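Local coordinates for protein zinc transport transcriptional regulator (Lactococcus lactis subsp. lactis, PDB 5YHY) that binds zinc and probably acts as a MarR-family, winged helix-turn-helix transcription factor that regulates zinc transport genes, at residues Ile51-Lys56 / Val92-Leu97; Gln78-Ser83 / Thr98-Pro103. The protein carries 1 engineered substitution. All blocks are in the same frame, centred on the assembly; numbering follows the deposited sequence.

Contact 1 of 2, residues Ile51-Lys56 / Val92-Leu97; sequences ISTNAK and VVLWSL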
loop_
_atom_site.group_PDB
_atom_site.type_symbol
_atom_site.label_atom_id
_atom_site.label_comp_id
_atom_site.label_asym_id
_atom_site.label_seq_id
_atom_site.Cartn_x
_atom_site.Cartn_y
_atom_site.Cartn_z
ATOM N N ILE A 51 29.612 -12.600 -9.200
ATOM C CA ILE A 51 30.000 -11.638 -10.231
ATOM C C ILE A 51 29.223 -11.970 -11.505
ATOM O O ILE A 51 29.145 -13.135 -11.900
ATOM C CB ILE A 51 31.517 -11.697 -10.507
ATOM C CG1 ILE A 51 32.292 -11.143 -9.309
ATOM C CG2 ILE A 51 31.861 -10.940 -11.775
ATOM C CD1 ILE A 51 33.799 -11.303 -9.429
ATOM N N SER A 52 28.642 -10.959 -12.152
ATOM C CA SER A 52 27.670 -11.222 -13.202
ATOM C C SER A 52 27.766 -10.272 -14.387
ATOM O O SER A 52 28.118 -9.103 -14.232
ATOM C CB SER A 52 26.244 -11.116 -12.639
ATOM O OG SER A 52 26.052 -11.936 -11.499
ATOM N N THR A 53 27.414 -10.776 -15.564
ATOM C CA THR A 53 27.264 -9.946 -16.756
ATOM C C THR A 53 25.933 -9.188 -16.780
ATOM O O THR A 53 25.010 -9.500 -16.018
ATOM C CB THR A 53 27.315 -10.809 -18.030
ATOM O OG1 THR A 53 26.192 -11.703 -18.032
ATOM C CG2 THR A 53 28.605 -11.618 -18.084
ATOM N N ASN A 54 25.824 -8.206 -17.674
ATOM C CA ASN A 54 24.547 -7.528 -17.882
ATOM C C ASN A 54 23.459 -8.543 -18.208
ATOM O O ASN A 54 22.335 -8.442 -17.711
ATOM C CB ASN A 54 24.629 -6.520 -19.031
ATOM C CG ASN A 54 25.430 -5.292 -18.676
ATOM O OD1 ASN A 54 26.552 -5.391 -18.190
ATOM N ND2 ASN A 54 24.857 -4.121 -18.925
ATOM N N ALA A 55 23.796 -9.510 -19.060
ATOM C CA ALA A 55 22.825 -10.525 -19.482
ATOM C C ALA A 55 22.337 -11.361 -18.311
ATOM O O ALA A 55 21.140 -11.610 -18.180
ATOM C CB ALA A 55 23.421 -11.425 -20.560
ATOM N N LYS A 56 23.266 -11.773 -17.454
ATOM C CA LYS A 56 22.934 -12.582 -16.293
ATOM C C LYS A 56 22.041 -11.809 -15.321
ATOM O O LYS A 56 21.102 -12.364 -14.740
ATOM C CB LYS A 56 24.215 -13.052 -15.598
ATOM C CG LYS A 56 23.999 -13.801 -14.298
ATOM C CD LYS A 56 23.231 -15.095 -14.517
ATOM C CE LYS A 56 23.938 -16.011 -15.498
ATOM N NZ LYS A 56 23.289 -17.355 -15.544
ATOM N N VAL A 92 33.394 -9.410 -23.008
ATOM C CA VAL A 92 32.424 -9.631 -21.938
ATOM C C VAL A 92 32.742 -8.841 -20.665
ATOM O O VAL A 92 33.777 -9.053 -20.041
ATOM C CB VAL A 92 32.304 -11.122 -21.592
ATOM C CG1 VAL A 92 31.334 -11.322 -20.432
ATOM C CG2 VAL A 92 31.851 -11.912 -22.820
ATOM N N VAL A 93 31.829 -7.945 -20.290
ATOM C CA VAL A 93 31.972 -7.145 -19.076
ATOM C C VAL A 93 31.313 -7.846 -17.893
ATOM O O VAL A 93 30.180 -8.309 -18.001
ATOM C CB VAL A 93 31.303 -5.766 -19.234
ATOM C CG1 VAL A 93 31.435 -4.960 -17.948
ATOM C CG2 VAL A 93 31.906 -5.006 -20.416
ATOM N N LEU A 94 32.018 -7.899 -16.769
ATOM C CA LEU A 94 31.475 -8.455 -15.530
ATOM C C LEU A 94 31.363 -7.362 -14.478
ATOM O O LEU A 94 32.161 -6.419 -14.466
ATOM C CB LEU A 94 32.391 -9.558 -15.003
ATOM C CG LEU A 94 32.615 -10.783 -15.885
ATOM C CD1 LEU A 94 33.851 -11.530 -15.415
ATOM C CD2 LEU A 94 31.394 -11.676 -15.851
ATOM N N TRP A 95 30.381 -7.493 -13.591
ATOM C CA TRP A 95 30.181 -6.529 -12.517
ATOM C C TRP A 95 30.369 -7.168 -11.165
ATOM O O TRP A 95 29.919 -8.297 -10.936
ATOM C CB TRP A 95 28.778 -5.927 -12.602
ATOM C CG TRP A 95 28.587 -5.157 -13.862
ATOM C CD1 TRP A 95 28.045 -5.612 -15.023
ATOM C CD2 TRP A 95 28.976 -3.800 -14.105
ATOM N NE1 TRP A 95 28.051 -4.616 -15.971
ATOM C CE2 TRP A 95 28.615 -3.491 -15.429
ATOM C CE3 TRP A 95 29.582 -2.811 -13.321
ATOM C CZ2 TRP A 95 28.851 -2.238 -15.997
ATOM C CZ3 TRP A 95 29.805 -1.572 -13.881
ATOM C CH2 TRP A 95 29.441 -1.294 -15.204
ATOM N N SER A 96 31.032 -6.440 -10.272
ATOM C CA SER A 96 31.192 -6.879 -8.891
ATOM C C SER A 96 30.943 -5.740 -7.909
ATOM O O SER A 96 30.967 -4.564 -8.281
ATOM C CB SER A 96 32.586 -7.473 -8.684
ATOM O OG SER A 96 33.575 -6.520 -9.002
ATOM N N LEU A 97 30.697 -6.093 -6.650
ATOM C CA LEU A 97 30.525 -5.097 -5.606
ATOM C C LEU A 97 31.851 -4.421 -5.286
ATOM O O LEU A 97 32.907 -5.045 -5.373
ATOM C CB LEU A 97 30.025 -5.753 -4.320
ATOM C CG LEU A 97 28.666 -6.441 -4.373
ATOM C CD1 LEU A 97 28.296 -6.864 -2.960
ATOM C CD2 LEU A 97 27.634 -5.485 -4.938
HETATM O O HOH W 1 28.040 -7.648 -19.529
#
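S52 and W95 face each other as an antiparallel hydrogen-bonded pair, a single bridge on the edge of strand 93-97 that faces away from strand 81-85. S52 N donates to W95 O at 3.2 Å, and W95 N returns the bond to S52 O at 2.9 Å. A third bond leaves the indole: NE1 of W95 donates to OD1 of N54 at 2.8 Å, with the oxygen almost in the ring plane and the amide turned 50° from the indole. With CG beside its own backbone N (chi1 -72°), N54 swings OD1 toward that edge. The strand's V93 O is reached through a water, which accepts from N54 N and donates to V93 O at 2.7 Å. Two hydroxyls find partners outside the contact, S52 OG at Q50 O and S96 OG at K82 NZ. T53, the N-cap of helix 54-61, uses OG1 to accept from K56 N, leaving CG2 to pack on V92 CG1 and L94 CD2, each 3.6 Å away. On the same side, I51 CG2 rests on L94 CB, the two side chains crossing at about a right angle. A phenylalanine in place of W95 would probably leave N54 OD1 without its indole donor and its amide freer to turn. Two bridge bonds, the indole bond and the water thus tie segment 51-56 to the strand beside apolar packing, while the T53 hydroxyl caps the helix.

Contact 2 of 2, residues Gln78-Ser83 / Thr98-Pro103; sequences QELIKS and TEKAVP
Q78, the first residue past helix 65-77, meets K100 through its carbonyl: K100 NZ donates to Q78 O at 2.9 Å. The lysine reaches that oxygen because CG stands opposite the backbone N (chi1 178°) and the chain beyond it is fully extended. E79 follows with positive phi (58°) as the C-prime residue of a Schellman motif, and its carbonyl receives the hydroxyl of T98, with OG1 to O at 2.8 Å. At L80 the backbone oxygen takes the amide of T98, T98 N lying 3.1 Å from L80 O. The L80 side chain turns its CD2 to A101 CB and K100 CG, at 3.8 Å from each, while L75 of helix 65-77 and L36 also touch it. I81 begins the strand and packs on L72 and L75 of helix 65-77 and L44 of helix 38-49; beyond it, K82 brings its CB near T98 CG2. Three successive carbonyls, from Q78 to L80, are thus bound by T98 and K100, at the approach to helix 102-123. This is the base of the wing in a winged helix-turn-helix domain, where the recognition helix leads into the hairpin and the hairpin into the next helix.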
loop_
_atom_site.group_PDB
_atom_site.type_symbol
_atom_site.label_atom_id
_atom_site.label_comp_id
_atom_site.label_asym_id
_atom_site.label_seq_id
_atom_site.Cartn_x
_atom_site.Cartn_y
_atom_site.Cartn_z
ATOM N N GLN A 78 27.625 5.889 -8.140
ATOM C CA GLN A 78 27.717 5.912 -6.683
ATOM C C GLN A 78 28.870 5.053 -6.157
ATOM O O GLN A 78 29.016 4.868 -4.947
ATOM C CB GLN A 78 26.388 5.452 -6.067
ATOM C CG GLN A 78 25.207 6.345 -6.418
ATOM C CD GLN A 78 25.358 7.749 -5.860
ATOM O OE1 GLN A 78 25.675 7.928 -4.683
ATOM N NE2 GLN A 78 25.143 8.752 -6.705
ATOM N N GLU A 79 29.671 4.519 -7.072
ATOM C CA GLU A 79 30.840 3.718 -6.722
ATOM C C GLU A 79 30.497 2.505 -5.862
ATOM O O GLU A 79 31.253 2.113 -4.968
ATOM C CB GLU A 79 31.920 4.599 -6.077
ATOM C CG GLU A 79 32.405 5.680 -7.028
ATOM C CD GLU A 79 33.409 6.626 -6.405
ATOM O OE1 GLU A 79 33.397 6.779 -5.169
ATOM O OE2 GLU A 79 34.205 7.217 -7.160
ATOM N N LEU A 80 29.346 1.911 -6.169
ATOM C CA LEU A 80 28.838 0.743 -5.466
ATOM C C LEU A 80 29.167 -0.551 -6.208
ATOM O O LEU A 80 29.148 -1.638 -5.623
ATOM C CB LEU A 80 27.326 0.870 -5.257
ATOM C CG LEU A 80 26.911 1.893 -4.196
ATOM C CD1 LEU A 80 25.431 2.222 -4.285
ATOM C CD2 LEU A 80 27.279 1.362 -2.815
ATOM N N ILE A 81 29.468 -0.432 -7.501
ATOM C CA ILE A 81 29.880 -1.590 -8.290
ATOM C C ILE A 81 31.034 -1.174 -9.177
ATOM O O ILE A 81 31.269 0.022 -9.372
ATOM C CB ILE A 81 28.749 -2.132 -9.189
ATOM C CG1 ILE A 81 28.305 -1.063 -10.194
ATOM C CG2 ILE A 81 27.569 -2.614 -8.334
ATOM C CD1 ILE A 81 27.167 -1.504 -11.111
ATOM N N LYS A 82 31.733 -2.166 -9.715
ATOM C CA LYS A 82 32.866 -1.933 -10.604
ATOM C C LYS A 82 32.896 -2.993 -11.701
ATOM O O LYS A 82 32.594 -4.172 -11.466
ATOM C CB LYS A 82 34.179 -1.932 -9.810
ATOM C CG LYS A 82 34.428 -3.209 -9.004
ATOM C CD LYS A 82 35.683 -3.071 -8.139
ATOM C CE LYS A 82 35.858 -4.270 -7.214
ATOM N NZ LYS A 82 36.031 -5.548 -7.952
ATOM N N SER A 83 33.268 -2.577 -12.907
ATOM C CA SER A 83 33.342 -3.497 -14.022
ATOM C C SER A 83 34.733 -4.100 -14.183
ATOM O O SER A 83 35.743 -3.515 -13.777
ATOM C CB SER A 83 32.947 -2.784 -15.315
ATOM O OG SER A 83 33.862 -1.722 -15.595
ATOM N N THR A 98 31.775 -3.154 -4.914
ATOM C CA THR A 98 32.889 -2.491 -4.241
ATOM C C THR A 98 32.742 -2.755 -2.745
ATOM O O THR A 98 31.678 -3.172 -2.283
ATOM C CB THR A 98 32.891 -0.978 -4.490
ATOM O OG1 THR A 98 31.720 -0.384 -3.914
ATOM C CG2 THR A 98 32.951 -0.673 -5.992
ATOM N N GLU A 99 33.801 -2.519 -1.975
ATOM C CA GLU A 99 33.700 -2.717 -0.527
ATOM C C GLU A 99 32.585 -1.866 0.080
ATOM O O GLU A 99 31.910 -2.292 1.019
ATOM C CB GLU A 99 35.039 -2.425 0.162
ATOM C CG GLU A 99 35.821 -3.676 0.550
ATOM C CD GLU A 99 35.016 -4.646 1.415
ATOM O OE1 GLU A 99 34.214 -4.191 2.264
ATOM O OE2 GLU A 99 35.182 -5.872 1.238
ATOM N N LYS A 100 32.386 -0.668 -0.459
ATOM C CA LYS A 100 31.325 0.226 -0.009
ATOM C C LYS A 100 29.960 -0.477 -0.035
ATOM O O LYS A 100 29.107 -0.248 0.826
ATOM C CB LYS A 100 31.296 1.470 -0.902
ATOM C CG LYS A 100 30.209 2.492 -0.594
ATOM C CD LYS A 100 30.306 3.673 -1.559
ATOM C CE LYS A 100 29.130 4.624 -1.430
ATOM N NZ LYS A 100 29.305 5.856 -2.268
ATOM N N ALA A 101 29.769 -1.345 -1.026
ATOM C CA ALA A 101 28.464 -1.958 -1.268
ATOM C C ALA A 101 28.191 -3.197 -0.429
ATOM O O ALA A 101 27.036 -3.603 -0.273
ATOM C CB ALA A 101 28.312 -2.303 -2.746
ATOM N N VAL A 102 29.248 -3.805 0.091
ATOM C CA VAL A 102 29.125 -5.052 0.836
ATOM C C VAL A 102 28.092 -4.957 1.969
ATOM O O VAL A 102 27.192 -5.785 2.048
ATOM C CB VAL A 102 30.500 -5.527 1.348
ATOM C CG1 VAL A 102 30.344 -6.699 2.304
ATOM C CG2 VAL A 102 31.381 -5.905 0.168
ATOM N N PRO A 103 28.206 -3.943 2.842
ATOM C CA PRO A 103 27.200 -3.880 3.912
ATOM C C PRO A 103 25.807 -3.491 3.409
ATOM O O PRO A 103 24.810 -3.861 4.039
ATOM C CB PRO A 103 27.750 -2.800 4.851
ATOM C CG PRO A 103 28.635 -1.948 3.974
ATOM C CD PRO A 103 29.258 -2.922 3.009
#

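Overall arrangement
The two contacts lie about 13 Å apart between centres and meet through the two-stranded wing: strand 93-97 belongs to contact 1 and the start of strand 81-85 to contact 2. Their side chains touch directly, K82 NZ probably hydrogen-bonding S96 OG at 2.8 Å and I81 CD1 packing on W95 CE3 at 3.5 Å. Contact 1 joins the wing to the start of helix 54-61, contact 2 its base to segment 98-103. The zinc ligands E24, H42, H108 and H112 lie in neither contact; the S52 side chain is about 11 Å from that of H42, the L80 side chain about 14 Å from the zinc. V102 and P103 of contact 2 belong to the helix supplying H108 and H112.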